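Local coordinates for Rho guanine nucleotide exchange factor 12 (Homo sapiens, PDB 1TXD), which acts as a guanine nucleotide exchange factor for the RhoA GTPase, seen here as its tandem DH and PH domains, at residues 119-124 with 209-214. The protein carries 1 engineered substitution. Numbering follows the deposited sequence.
Engineered in segment 209-214: Phe210 (natural residue Tyr).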
# COMPACT_ATOMS: atom_id res chain seq x y z
N HIS A 119 10.07 -4.65 -7.75
CA HIS A 119 10.09 -3.18 -7.97
C HIS A 119 8.93 -2.63 -8.74
O HIS A 119 8.44 -1.56 -8.45
CB HIS A 119 11.39 -2.73 -8.59
CG HIS A 119 12.53 -2.77 -7.63
ND1 HIS A 119 13.05 -1.66 -7.05
CD2 HIS A 119 13.28 -3.81 -7.19
CE1 HIS A 119 14.07 -2.00 -6.27
NE2 HIS A 119 14.22 -3.29 -6.35
N ALA A 120 8.42 -3.40 -9.68
CA ALA A 120 7.34 -2.86 -10.48
C ALA A 120 6.06 -2.91 -9.67
O ALA A 120 5.32 -1.92 -9.59
CB ALA A 120 7.19 -3.62 -11.76
N ALA A 121 5.80 -4.04 -9.04
CA ALA A 121 4.62 -4.14 -8.20
C ALA A 121 4.66 -3.18 -7.01
O ALA A 121 3.60 -2.75 -6.48
CB ALA A 121 4.42 -5.57 -7.68
N ALA A 122 5.86 -2.89 -6.53
CA ALA A 122 6.00 -2.01 -5.32
C ALA A 122 5.60 -0.59 -5.69
O ALA A 122 4.97 0.12 -4.89
CB ALA A 122 7.46 -2.00 -4.75
N THR A 123 5.98 -0.21 -6.90
CA THR A 123 5.65 1.12 -7.43
C THR A 123 4.13 1.24 -7.71
O THR A 123 3.45 2.15 -7.19
CB THR A 123 6.47 1.39 -8.69
OG1 THR A 123 7.86 1.53 -8.32
CG2 THR A 123 6.11 2.68 -9.34
N PHE A 124 3.59 0.33 -8.54
CA PHE A 124 2.13 0.29 -8.74
C PHE A 124 1.36 0.23 -7.42
O PHE A 124 0.55 1.09 -7.13
CB PHE A 124 1.67 -0.80 -9.66
CG PHE A 124 0.24 -0.65 -10.05
CD1 PHE A 124 -0.13 0.27 -10.97
CD2 PHE A 124 -0.73 -1.48 -9.55
CE1 PHE A 124 -1.44 0.43 -11.34
CE2 PHE A 124 -2.04 -1.32 -9.95
CZ PHE A 124 -2.39 -0.39 -10.84
N ASN A 209 6.37 -9.51 0.80
CA ASN A 209 6.78 -8.71 1.95
C ASN A 209 7.41 -7.35 1.60
O ASN A 209 7.21 -6.40 2.34
CB ASN A 209 7.75 -9.48 2.86
CG ASN A 209 7.08 -10.66 3.54
OD1 ASN A 209 7.61 -11.78 3.54
ND2 ASN A 209 5.91 -10.42 4.13
N PHE A 210 8.16 -7.29 0.49
CA PHE A 210 8.79 -6.04 0.01
C PHE A 210 7.71 -5.13 -0.52
O PHE A 210 7.75 -3.93 -0.37
CB PHE A 210 9.80 -6.36 -1.13
CG PHE A 210 10.50 -5.13 -1.74
CD1 PHE A 210 9.99 -4.50 -2.86
CD2 PHE A 210 11.71 -4.67 -1.21
CE1 PHE A 210 10.66 -3.39 -3.45
CE2 PHE A 210 12.39 -3.57 -1.77
CZ PHE A 210 11.84 -2.92 -2.90
N VAL A 211 6.75 -5.71 -1.22
CA VAL A 211 5.67 -4.90 -1.73
C VAL A 211 4.83 -4.38 -0.57
O VAL A 211 4.62 -3.19 -0.45
CB VAL A 211 4.88 -5.61 -2.74
CG1 VAL A 211 3.57 -4.80 -3.07
CG2 VAL A 211 5.76 -5.75 -3.96
N ASN A 212 4.41 -5.27 0.31
CA ASN A 212 3.65 -4.87 1.50
C ASN A 212 4.27 -3.77 2.34
O ASN A 212 3.55 -3.02 3.00
CB ASN A 212 3.36 -6.07 2.42
CG ASN A 212 2.16 -6.90 1.95
OD1 ASN A 212 1.36 -6.46 1.10
ND2 ASN A 212 2.05 -8.12 2.47
N GLN A 213 5.59 -3.70 2.38
CA GLN A 213 6.27 -2.77 3.29
C GLN A 213 6.25 -1.38 2.62
O GLN A 213 6.07 -0.37 3.25
CB GLN A 213 7.68 -3.31 3.60
CG GLN A 213 8.52 -2.55 4.60
CD GLN A 213 7.72 -2.00 5.77
OE1 GLN A 213 7.14 -2.77 6.54
NE2 GLN A 213 7.68 -0.66 5.90
N ALA A 214 6.41 -1.38 1.30
CA ALA A 214 6.32 -0.18 0.52
C ALA A 214 4.91 0.38 0.63
O ALA A 214 4.74 1.59 0.64
CB ALA A 214 6.68 -0.47 -0.96
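Ala122 of helix 112-126 meets Phe210, Val211 and Ala214 of the long helix 191-230 in an apolar helix-helix contact within the DH domain. The two segments run roughly parallel, with axes 8.7 Å apart at closest approach and inclined by 25°. The CB of Ala122 lies 3.7 Å from Phe210 CE1, coming obliquely to the ring. It also sits 4.2 Å from Ala214 CB, so one methyl touches residues on successive turns of the partner helix. Phe210 is an engineered residue, tyrosine in the natural protein. Its CG is anti to the backbone N (chi1 178°), and the ring extends toward helix 112-126. There CZ lies over one face of the His119 imidazole, toward its rim, 4.1 Å from His119 CE1. The two ring planes are inclined by 45°. Lys118 adds a cation-pi contact to Phe210. Val211, itself buried, uses its CG2 branch, 4.0 Å from Ala121 CB, 3.8 Å from Ala122 N and 4.2 Å from Ala122 CB. Leu174 of helix 169-186 touches both Ala121 and Val211, so a third helix packs against the pair. This near-parallel pairing is part of the elongated all-helical bundle of the DH (RhoGEF) domain.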